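PlzA (Borrelia burgdorferi, PDB 7MIE) binds the second messenger cyclic di-GMP through its PilZ domain and probably serves as a receptor in the signalling of this tick-borne pathogen. Local coordinates at residues A[69-73]-A[276-280]; A[119-125]-A[139-145]; A[207-211]-A[264-268]; A[226-230]-A[242-246]. One frame throughout, in Å; residues are numbered along the deposited sequence.

Contact 1. Residues A[69-73]-A[276-280]; sequences GVIYS and TMLIH
His280, on the C-terminal helix 273-283, reaches strand 65-74 with its imidazole and donates from NE2 to Ile71 O, 2.9 Å away. The bond is nearly straight (163° at the hydrogen), and the oxygen lies at the ring edge, in the imidazole plane. Asn56 ND2 adds a weak hydrogen bond to the same oxygen. The ring gets there because CG stands anti to the backbone N (chi1 -175°), which carries it off the helix toward the strand. Packing is close around this bond. CG1 of Val70 meets the ring edge at His280 CE1, 3.6 Å apart, and His280 NE2 sits 3.6 Å from Tyr72 CA, so strand atoms crowd this end of the ring. Ile82 and Tyr208 also touch the histidine. The Tyr72 ring lies oblique to the imidazole, with centroids 5.9 Å apart and planes at 36°. CG2 of Thr276, also buried, meets Tyr72 OH at 3.5 Å. Toward Met277, which is partly exposed, the contact thins to one methyl and a sulfur: Met277 CE approaches Tyr72 CE1 to 3.6 Å, and SD makes an oblique Met-aromatic contact. A classic beta bulge sets Tyr72 and Ser73 against Lys80 of strand 78-84. Thus the last helix of the c-di-GMP-binding half docks on a bulged strand of the PilZN3 sheet, in a buried helix-on-strand interface between the two beta domains.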
# COMPACT_ATOMS: atom_id res chain seq x y z
N GLY A 69 9.91 10.07 -4.60
CA GLY A 69 9.30 8.75 -4.73
C GLY A 69 7.91 8.79 -4.09
O GLY A 69 7.38 9.88 -3.89
N VAL A 70 7.32 7.61 -3.89
CA VAL A 70 5.95 7.56 -3.39
C VAL A 70 5.97 6.57 -2.23
O VAL A 70 6.66 5.55 -2.27
CB VAL A 70 5.06 7.05 -4.55
CG1 VAL A 70 3.63 6.89 -4.09
CG2 VAL A 70 5.04 8.09 -5.70
N ILE A 71 5.16 6.84 -1.19
CA ILE A 71 5.14 5.92 -0.07
C ILE A 71 4.24 4.75 -0.44
O ILE A 71 3.07 4.94 -0.86
CB ILE A 71 4.60 6.64 1.19
CG1 ILE A 71 5.36 7.93 1.51
CG2 ILE A 71 4.55 5.68 2.38
CD1 ILE A 71 4.79 8.75 2.68
N TYR A 72 4.77 3.55 -0.22
CA TYR A 72 4.00 2.32 -0.38
C TYR A 72 3.32 1.93 0.94
O TYR A 72 2.12 1.63 0.95
CB TYR A 72 4.96 1.21 -0.81
CG TYR A 72 4.37 -0.18 -0.76
CD1 TYR A 72 3.62 -0.68 -1.81
CD2 TYR A 72 4.61 -1.00 0.34
CE1 TYR A 72 3.11 -1.97 -1.78
CE2 TYR A 72 4.11 -2.29 0.39
CZ TYR A 72 3.36 -2.77 -0.68
OH TYR A 72 2.87 -4.04 -0.63
N SER A 73 4.09 1.92 2.03
CA SER A 73 3.53 1.58 3.35
C SER A 73 4.33 2.27 4.43
O SER A 73 5.46 2.72 4.16
CB SER A 73 3.51 0.05 3.59
OG SER A 73 4.84 -0.45 3.77
N THR A 276 -1.44 -5.90 -5.71
CA THR A 276 -1.24 -4.89 -4.68
C THR A 276 -0.85 -3.55 -5.31
O THR A 276 -1.35 -2.48 -4.93
CB THR A 276 -0.17 -5.35 -3.68
OG1 THR A 276 -0.69 -6.57 -3.12
CG2 THR A 276 -0.03 -4.32 -2.58
N MET A 277 0.07 -3.61 -6.29
CA MET A 277 0.51 -2.37 -6.93
C MET A 277 -0.58 -1.75 -7.83
O MET A 277 -0.65 -0.53 -7.97
CB MET A 277 1.77 -2.62 -7.78
CG MET A 277 3.04 -2.87 -6.98
SD MET A 277 3.40 -1.62 -5.74
CE MET A 277 4.90 -2.22 -4.95
N LEU A 278 -1.49 -2.55 -8.41
CA LEU A 278 -2.63 -2.01 -9.14
C LEU A 278 -3.51 -1.16 -8.20
O LEU A 278 -3.99 -0.09 -8.58
CB LEU A 278 -3.43 -3.18 -9.73
CG LEU A 278 -4.86 -2.91 -10.23
CD1 LEU A 278 -4.78 -2.26 -11.60
CD2 LEU A 278 -5.63 -4.22 -10.37
N ILE A 279 -3.76 -1.67 -6.99
CA ILE A 279 -4.56 -0.92 -6.03
C ILE A 279 -3.80 0.32 -5.54
O ILE A 279 -4.36 1.43 -5.50
CB ILE A 279 -4.99 -1.82 -4.85
CG1 ILE A 279 -5.78 -3.03 -5.36
CG2 ILE A 279 -5.82 -1.01 -3.82
CD1 ILE A 279 -7.07 -2.68 -6.11
N HIS A 280 -2.52 0.15 -5.22
CA HIS A 280 -1.72 1.30 -4.83
C HIS A 280 -1.74 2.39 -5.91
O HIS A 280 -1.94 3.56 -5.58
CB HIS A 280 -0.29 0.83 -4.52
CG HIS A 280 0.54 1.96 -3.99
ND1 HIS A 280 1.29 2.76 -4.84
CD2 HIS A 280 0.74 2.40 -2.73
CE1 HIS A 280 1.95 3.65 -4.11
NE2 HIS A 280 1.61 3.47 -2.84

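Contact 2. Residues A[119-125]-A[139-145]; sequences LSVKLLS and LTLEFLS. With EDO (1,2-ethanediol), chain F.
Strands 119-131 and 134-143 run antiparallel, pairing Val121 with Phe143 and Leu123 with Leu141 as non-hydrogen-bonded pairs and Lys122 with Glu142 as a hydrogen-bonded one (Glu142 N to Lys122 O, 2.9 Å). Beyond Leu123 the register slips by one: Leu124 N donates to Thr140 O and Thr140 N to Ser125 O, so two residues, Leu124 and Ser125, stand opposite the single Thr140. This classic beta bulge interrupts a long hairpin in the sheet of the PilZN3 domain. The face of Val121, Leu123, Leu141 and Phe143 is apolar. Val121 CG2 meets Leu141 CD2 at 3.9 Å, while CG1 approaches Phe143 CD1 obliquely; Leu119 CD1 lies 3.8 Å from Phe143 CE1. Leu123 CD1 meets Leu141 CD2 at 4.0 Å, and Leu89 of helix 88-94 covers Leu123. On the other face Lys122 and Glu142 run alongside each other, joined by a rather long salt bridge (Lys122 NZ to Glu142 OE1, 3.5 Å). Lys122 CG sits between backbone N and carbonyl carbon (chi1 60°), where Leu144 CD2 packs on it at 3.6 Å. By the bulge, a 1,2-ethanediol, probably from the crystallisation liquor, accepts a hydrogen bond from Ser125 OG at its O2, 2.6 Å.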
# COMPACT_ATOMS: atom_id res chain seq x y z
N LEU A 119 14.75 13.94 7.76
CA LEU A 119 15.10 12.94 8.76
C LEU A 119 16.07 11.93 8.15
O LEU A 119 15.80 11.40 7.06
CB LEU A 119 13.81 12.22 9.20
CG LEU A 119 12.79 13.08 9.96
CD1 LEU A 119 11.53 12.26 10.21
CD2 LEU A 119 13.36 13.57 11.30
N SER A 120 17.11 11.58 8.92
CA SER A 120 18.10 10.58 8.52
C SER A 120 17.47 9.18 8.48
O SER A 120 16.75 8.80 9.42
CB SER A 120 19.26 10.57 9.50
OG SER A 120 20.02 11.72 9.27
N VAL A 121 17.78 8.44 7.41
CA VAL A 121 17.32 7.05 7.25
C VAL A 121 18.46 6.14 6.80
O VAL A 121 19.50 6.59 6.26
CB VAL A 121 16.14 6.95 6.26
CG1 VAL A 121 14.90 7.72 6.75
CG2 VAL A 121 16.57 7.35 4.84
N LYS A 122 18.27 4.83 7.01
CA LYS A 122 19.22 3.85 6.49
C LYS A 122 18.43 2.78 5.75
O LYS A 122 17.31 2.41 6.14
CB LYS A 122 20.09 3.27 7.62
CG LYS A 122 19.36 2.56 8.73
CD LYS A 122 20.27 1.68 9.60
CE LYS A 122 19.50 0.57 10.28
NZ LYS A 122 20.15 0.07 11.52
N LEU A 123 19.01 2.29 4.66
CA LEU A 123 18.34 1.28 3.85
C LEU A 123 18.43 -0.07 4.56
O LEU A 123 19.54 -0.53 4.84
CB LEU A 123 19.03 1.21 2.49
CG LEU A 123 18.42 0.22 1.48
CD1 LEU A 123 17.03 0.68 1.05
CD2 LEU A 123 19.34 0.11 0.25
N LEU A 124 17.29 -0.73 4.76
CA LEU A 124 17.31 -2.07 5.37
C LEU A 124 17.23 -3.17 4.33
O LEU A 124 17.81 -4.26 4.53
CB LEU A 124 16.14 -2.25 6.36
CG LEU A 124 16.15 -1.33 7.58
CD1 LEU A 124 14.97 -1.70 8.50
CD2 LEU A 124 17.46 -1.45 8.34
N SER A 125 16.44 -2.95 3.28
CA SER A 125 16.16 -3.97 2.28
C SER A 125 15.64 -3.28 1.03
O SER A 125 15.18 -2.13 1.14
CB SER A 125 15.05 -4.90 2.82
OG SER A 125 14.93 -6.01 1.92
N LEU A 139 11.94 0.21 -1.49
CA LEU A 139 13.02 0.36 -0.52
C LEU A 139 12.46 0.46 0.90
O LEU A 139 11.73 1.42 1.18
CB LEU A 139 13.75 1.69 -0.77
CG LEU A 139 14.84 1.69 -1.85
CD1 LEU A 139 14.24 1.47 -3.22
CD2 LEU A 139 15.62 3.00 -1.81
N THR A 140 12.95 -0.42 1.79
CA THR A 140 12.57 -0.32 3.20
C THR A 140 13.63 0.55 3.88
O THR A 140 14.83 0.20 3.85
CB THR A 140 12.52 -1.72 3.82
OG1 THR A 140 11.61 -2.59 3.12
CG2 THR A 140 12.19 -1.68 5.31
N LEU A 141 13.19 1.66 4.47
CA LEU A 141 14.07 2.65 5.06
C LEU A 141 13.72 2.81 6.54
O LEU A 141 12.57 3.09 6.86
CB LEU A 141 13.89 3.98 4.32
CG LEU A 141 14.32 3.95 2.85
CD1 LEU A 141 13.68 5.12 2.12
CD2 LEU A 141 15.85 4.06 2.78
N GLU A 142 14.75 2.72 7.40
CA GLU A 142 14.55 2.90 8.83
C GLU A 142 14.93 4.32 9.24
O GLU A 142 15.97 4.84 8.85
CB GLU A 142 15.45 1.89 9.55
CG GLU A 142 15.37 2.05 11.07
CD GLU A 142 16.04 0.91 11.83
OE1 GLU A 142 17.03 1.18 12.52
OE2 GLU A 142 15.56 -0.23 11.69
N PHE A 143 14.08 4.94 10.08
CA PHE A 143 14.34 6.24 10.69
C PHE A 143 15.49 6.12 11.69
O PHE A 143 15.44 5.30 12.59
CB PHE A 143 13.05 6.74 11.35
CG PHE A 143 12.02 7.20 10.34
CD1 PHE A 143 12.17 8.41 9.66
CD2 PHE A 143 10.93 6.40 10.04
CE1 PHE A 143 11.24 8.82 8.72
CE2 PHE A 143 9.98 6.80 9.10
CZ PHE A 143 10.15 8.02 8.44
N LEU A 144 16.52 6.93 11.53
CA LEU A 144 17.64 6.93 12.46
C LEU A 144 17.43 7.89 13.64
O LEU A 144 18.17 7.85 14.62
CB LEU A 144 18.94 7.20 11.70
CG LEU A 144 19.38 6.05 10.78
CD1 LEU A 144 20.67 6.39 10.05
CD2 LEU A 144 19.54 4.74 11.56
N SER A 145 16.48 8.80 13.52
CA SER A 145 16.01 9.54 14.69
C SER A 145 14.50 9.43 14.71
O SER A 145 13.91 9.02 13.71
CB SER A 145 16.46 10.97 14.65
OG SER A 145 15.87 11.63 13.54
C1 EDO F . 11.03 -4.28 -0.14
O1 EDO F . 11.86 -3.29 0.48
C2 EDO F . 11.38 -5.70 0.04
O2 EDO F . 12.65 -5.84 0.64

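Contact 3. Residues A[207-211]-A[264-268]; sequences SYGGA and IAFDE. With C2E (9,9'-[(2R,3R,3aS,5S,7aR,9R,10R,10aS,12S,14aR)-3,5,10,12-tetrahydroxy-5,12-dioxidooctahydro-2H,7H-difuro[3,2-d:3',2'-j][1,3,7,9,2,8]tetraoxadiphosphacyclododecine-2,9-diyl]bis(2-amino-1,9-dihydro-6H-purin-6-one)), chain C.
This is a short antiparallel strand pairing in the C-terminal sheet of the PilZ fold, where the start of strand 210-215 meets the end of strand 260-266 at the floor of the c-di-GMP pocket. Gly210 and Ala265 form a non-hydrogen-bonded pair with CA atoms 4.5 Å apart; Ala211 and Ile264 form the hydrogen-bonded pair beside it. Ile264 N donates to Ala211 O at 2.9 Å, and Phe266 N closes the ladder onto Gly209 O at 2.9 Å. A water donates to both Gly209 O and Phe266 O, so Gly209 O accepts two hydrogen bonds. The Phe266 ring lies flat against the glycine: Gly210 CA sits over its centre, 3.5 Å from the centroid and 14° off the ring normal, a CH-pi contact. CG of Phe266 is anti to its own carbonyl carbon (chi1 -58°), which swings the ring back over the neighbouring strand, where Phe266 CZ also meets Ala211 CB at 3.9 Å. Tyr275 adds an edge-to-face partner to the phenylalanine. One of the two bound c-di-GMP molecules lies close against the backbone and the alanine methyl: Gly209 C comes within 3.3 Å of its O2', so the main chain itself lines the sugar, and Ile264 O comes near the base at N9. Arg168, Arg172 and Asp205 bind the nucleotide from outside these segments. On the sugar side, the methyl CB of Ala265 stands 3.3 Å from O4' of c-di-GMP.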
# COMPACT_ATOMS: atom_id res chain seq x y z
N SER A 207 -10.37 -3.99 -3.11
CA SER A 207 -9.54 -3.37 -2.10
C SER A 207 -8.23 -4.15 -2.03
O SER A 207 -8.06 -5.17 -2.71
CB SER A 207 -10.28 -3.35 -0.78
OG SER A 207 -10.44 -4.68 -0.32
N TYR A 208 -7.30 -3.68 -1.19
CA TYR A 208 -6.04 -4.37 -1.01
C TYR A 208 -6.26 -5.85 -0.65
O TYR A 208 -5.50 -6.70 -1.10
CB TYR A 208 -5.23 -3.68 0.11
CG TYR A 208 -4.44 -2.46 -0.33
CD1 TYR A 208 -3.52 -2.54 -1.37
CD2 TYR A 208 -4.60 -1.24 0.32
CE1 TYR A 208 -2.78 -1.44 -1.79
CE2 TYR A 208 -3.82 -0.14 -0.04
CZ TYR A 208 -2.93 -0.24 -1.10
OH TYR A 208 -2.17 0.83 -1.47
N GLY A 209 -7.32 -6.13 0.11
CA GLY A 209 -7.48 -7.46 0.70
C GLY A 209 -8.59 -8.32 0.10
O GLY A 209 -8.78 -9.47 0.54
N GLY A 210 -9.36 -7.81 -0.86
CA GLY A 210 -10.43 -8.63 -1.41
C GLY A 210 -11.26 -7.93 -2.48
O GLY A 210 -10.83 -6.92 -3.04
N ALA A 211 -12.49 -8.43 -2.70
CA ALA A 211 -13.32 -7.98 -3.80
C ALA A 211 -14.76 -8.36 -3.53
O ALA A 211 -15.02 -9.28 -2.75
CB ALA A 211 -12.86 -8.60 -5.12
N ILE A 264 -15.17 -11.62 -1.04
CA ILE A 264 -14.01 -12.48 -1.10
C ILE A 264 -12.88 -11.84 -0.29
O ILE A 264 -12.62 -10.65 -0.45
CB ILE A 264 -13.54 -12.64 -2.56
CG1 ILE A 264 -14.64 -13.23 -3.45
CG2 ILE A 264 -12.22 -13.43 -2.62
CD1 ILE A 264 -14.39 -13.08 -4.95
N ALA A 265 -12.23 -12.64 0.55
CA ALA A 265 -11.00 -12.28 1.24
C ALA A 265 -9.88 -13.03 0.56
O ALA A 265 -9.86 -14.28 0.61
CB ALA A 265 -11.08 -12.72 2.70
N PHE A 266 -8.94 -12.28 -0.04
CA PHE A 266 -7.77 -12.89 -0.65
C PHE A 266 -6.87 -13.50 0.43
O PHE A 266 -6.70 -12.91 1.49
CB PHE A 266 -6.99 -11.87 -1.48
CG PHE A 266 -7.78 -11.20 -2.58
CD1 PHE A 266 -8.82 -11.86 -3.23
CD2 PHE A 266 -7.49 -9.90 -2.97
CE1 PHE A 266 -9.51 -11.25 -4.27
CE2 PHE A 266 -8.21 -9.26 -3.97
CZ PHE A 266 -9.22 -9.94 -4.63
N ASP A 267 -6.29 -14.67 0.15
CA ASP A 267 -5.37 -15.28 1.12
C ASP A 267 -4.21 -14.33 1.40
O ASP A 267 -3.46 -13.97 0.49
CB ASP A 267 -4.90 -16.65 0.62
CG ASP A 267 -6.00 -17.70 0.49
OD1 ASP A 267 -7.08 -17.48 1.03
OD2 ASP A 267 -5.74 -18.76 -0.13
N GLU A 268 -4.08 -13.92 2.67
CA GLU A 268 -3.33 -12.71 3.02
C GLU A 268 -1.84 -12.83 2.70
O GLU A 268 -1.16 -11.83 2.51
CB GLU A 268 -3.49 -12.41 4.52
CG GLU A 268 -2.40 -13.02 5.37
CD GLU A 268 -2.71 -13.31 6.83
OE1 GLU A 268 -3.43 -12.49 7.46
OE2 GLU A 268 -2.25 -14.38 7.32
P1 C2E C . -13.06 -10.60 7.23
O2P C2E C . -14.50 -10.80 7.06
O1P C2E C . -12.13 -11.75 7.51
O5' C2E C . -12.58 -10.07 5.78
C5' C2E C . -11.16 -9.92 5.56
C4' C2E C . -10.94 -9.00 4.38
O4' C2E C . -11.61 -9.54 3.21
C3' C2E C . -11.53 -7.60 4.52
O3' C2E C . -10.60 -6.81 5.25
C2' C2E C . -11.46 -7.17 3.03
O2' C2E C . -10.12 -6.90 2.67
C1' C2E C . -11.86 -8.47 2.32
N9 C2E C . -13.26 -8.49 1.94
C8 C2E C . -14.31 -9.22 2.47
N7 C2E C . -15.45 -8.98 1.89
C5 C2E C . -15.14 -8.00 0.94
C6 C2E C . -15.97 -7.32 0.02
O6 C2E C . -17.20 -7.41 -0.08
N1 C2E C . -15.23 -6.40 -0.74
C2 C2E C . -13.87 -6.18 -0.64
N2 C2E C . -13.31 -5.25 -1.45
N3 C2E C . -13.09 -6.81 0.22
C4 C2E C . -13.80 -7.70 0.97
P11 C2E C . -11.13 -5.43 5.91
O21 C2E C . -9.89 -4.78 6.41
O11 C2E C . -11.92 -4.72 4.85
O5A C2E C . -12.15 -5.96 7.04
C5A C2E C . -11.53 -6.49 8.24
C4A C2E C . -12.58 -7.19 9.05
O4A C2E C . -13.57 -6.25 9.50
C3A C2E C . -13.37 -8.24 8.27
O3A C2E C . -12.58 -9.43 8.23
C2A C2E C . -14.64 -8.32 9.11
O2A C2E C . -14.45 -9.08 10.30
C1A C2E C . -14.84 -6.83 9.43
N91 C2E C . -15.70 -6.13 8.50
C81 C2E C . -15.33 -5.21 7.54
N71 C2E C . -16.36 -4.77 6.87
C51 C2E C . -17.47 -5.41 7.42
C61 C2E C . -18.86 -5.33 7.11
O61 C2E C . -19.45 -4.63 6.28
N11 C2E C . -19.62 -6.15 7.93
C21 C2E C . -19.12 -7.00 8.89
N21 C2E C . -20.04 -7.73 9.56
N31 C2E C . -17.83 -7.06 9.22
C41 C2E C . -17.07 -6.25 8.43
O HOH W 1 -7.27 -10.44 2.51

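Contact 4. Residues A[226-230]-A[242-246]; sequences AIDLI and IEGKS
The beta hairpin of strands 228-233 and 240-250, in the C-terminal sheet of the c-di-GMP-binding half, is joined here by a regular antiparallel ladder. Leu229 and Gly244 form the hydrogen-bonded pair, with Leu229 N to Gly244 O at 2.9 Å and Gly244 N to Leu229 O at 3.0 Å. Asp228-Lys245 and Ile230-Glu243 are the non-hydrogen-bonded pairs beside it. Toward the loop before the strand, Ser246 is gripped twice: its N donates to Ile227 O, and its hydroxyl OG accepts from Ile227 N, 3.1 Å away with 148° at the hydrogen. A chi1 of 64° turns that hydroxyl toward the neighbouring backbone, and Ser246 OG also lies 3.3 Å from Ile227 CG1. On the exposed face Asp228 and Lys245 run side by side. The lysine chain bends at its end, bringing Lys245 NZ to the syn side of Asp228 OD1, a 2.8 Å salt bridge, 31° out of the carboxylate plane. Nearby, Glu243 CG packs on Ile230 CG1 at 4.0 Å, while the Glu243 carboxylate forms a salt bridge with Lys270. The opposite, buried face carries Leu229, whose neighbours include Ile192, Leu262 and Ile264. A salt-bridged outer face over an aliphatic inner one makes this a two-faced antiparallel hairpin within the C-terminal PilZ sheet.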
# COMPACT_ATOMS: atom_id res chain seq x y z
N ALA A 226 -18.24 -21.28 3.90
CA ALA A 226 -16.99 -20.77 3.27
C ALA A 226 -16.49 -21.78 2.24
O ALA A 226 -16.62 -22.99 2.44
CB ALA A 226 -15.95 -20.47 4.33
N ILE A 227 -15.94 -21.26 1.14
CA ILE A 227 -15.38 -22.04 0.05
C ILE A 227 -14.08 -21.37 -0.40
O ILE A 227 -13.95 -20.15 -0.28
CB ILE A 227 -16.35 -22.13 -1.15
CG1 ILE A 227 -16.94 -20.77 -1.50
CG2 ILE A 227 -17.42 -23.18 -0.90
CD1 ILE A 227 -17.07 -20.51 -2.99
N ASP A 228 -13.16 -22.18 -0.93
CA ASP A 228 -11.92 -21.72 -1.53
C ASP A 228 -12.18 -21.40 -3.00
O ASP A 228 -12.88 -22.15 -3.68
CB ASP A 228 -10.85 -22.81 -1.53
CG ASP A 228 -9.96 -22.84 -0.30
OD1 ASP A 228 -10.21 -22.07 0.65
OD2 ASP A 228 -9.01 -23.65 -0.31
N LEU A 229 -11.57 -20.31 -3.48
CA LEU A 229 -11.79 -19.93 -4.86
C LEU A 229 -10.57 -19.21 -5.43
O LEU A 229 -9.63 -18.89 -4.72
CB LEU A 229 -13.06 -19.07 -4.96
CG LEU A 229 -13.04 -17.79 -4.11
CD1 LEU A 229 -12.32 -16.68 -4.86
CD2 LEU A 229 -14.45 -17.38 -3.77
N ILE A 230 -10.60 -19.02 -6.74
CA ILE A 230 -9.56 -18.28 -7.43
C ILE A 230 -10.27 -17.19 -8.21
O ILE A 230 -11.19 -17.46 -8.99
CB ILE A 230 -8.66 -19.19 -8.30
CG1 ILE A 230 -7.85 -20.17 -7.45
CG2 ILE A 230 -7.74 -18.34 -9.17
CD1 ILE A 230 -7.36 -21.40 -8.18
N ILE A 242 -5.79 -14.75 -8.23
CA ILE A 242 -5.66 -14.51 -6.79
C ILE A 242 -6.51 -15.54 -6.06
O ILE A 242 -7.72 -15.59 -6.21
CB ILE A 242 -6.12 -13.08 -6.41
CG1 ILE A 242 -5.55 -12.05 -7.39
CG2 ILE A 242 -5.76 -12.78 -4.96
CD1 ILE A 242 -6.08 -10.65 -7.19
N GLU A 243 -5.84 -16.29 -5.17
CA GLU A 243 -6.53 -17.27 -4.34
C GLU A 243 -7.15 -16.56 -3.15
O GLU A 243 -6.56 -15.63 -2.59
CB GLU A 243 -5.51 -18.33 -3.92
CG GLU A 243 -4.84 -18.98 -5.13
CD GLU A 243 -3.82 -20.06 -4.78
OE1 GLU A 243 -4.11 -20.85 -3.87
OE2 GLU A 243 -2.71 -20.08 -5.39
N GLY A 244 -8.34 -17.02 -2.77
CA GLY A 244 -9.08 -16.41 -1.68
C GLY A 244 -10.19 -17.32 -1.16
O GLY A 244 -10.32 -18.47 -1.58
N LYS A 245 -10.98 -16.78 -0.23
CA LYS A 245 -12.07 -17.49 0.43
C LYS A 245 -13.30 -16.59 0.43
O LYS A 245 -13.19 -15.37 0.48
CB LYS A 245 -11.69 -17.83 1.87
CG LYS A 245 -10.49 -18.76 1.98
CD LYS A 245 -10.20 -19.28 3.37
CE LYS A 245 -8.89 -20.03 3.48
NZ LYS A 245 -8.46 -20.61 2.19
N SER A 246 -14.47 -17.21 0.37
CA SER A 246 -15.73 -16.48 0.40
C SER A 246 -15.98 -15.96 1.82
O SER A 246 -15.55 -16.57 2.79
CB SER A 246 -16.86 -17.33 -0.10
OG SER A 246 -17.03 -18.43 0.79

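Contacts 1 and 3 are buried, whereas contacts 2 and 4 are partly buried hairpins on opposite sides of the chain's centre, about 37 Å apart between centres. Contact 2 belongs to the PilZN3 sheet and contacts 3 and 4 to the C-terminal sheet, where strands 260-266 and 240-250 are neighbours; Ala265 O and Lys245 N lie 2.9 Å apart. Contact 1 bridges the halves, and Tyr208 of contact 3 packs on its helix. Chemistry follows place: both hairpins carry a lysine-acid salt bridge on the outer face, contact 1 relies on an imidazole bond and aromatic packing, and contact 3 on glycines beneath the ligand.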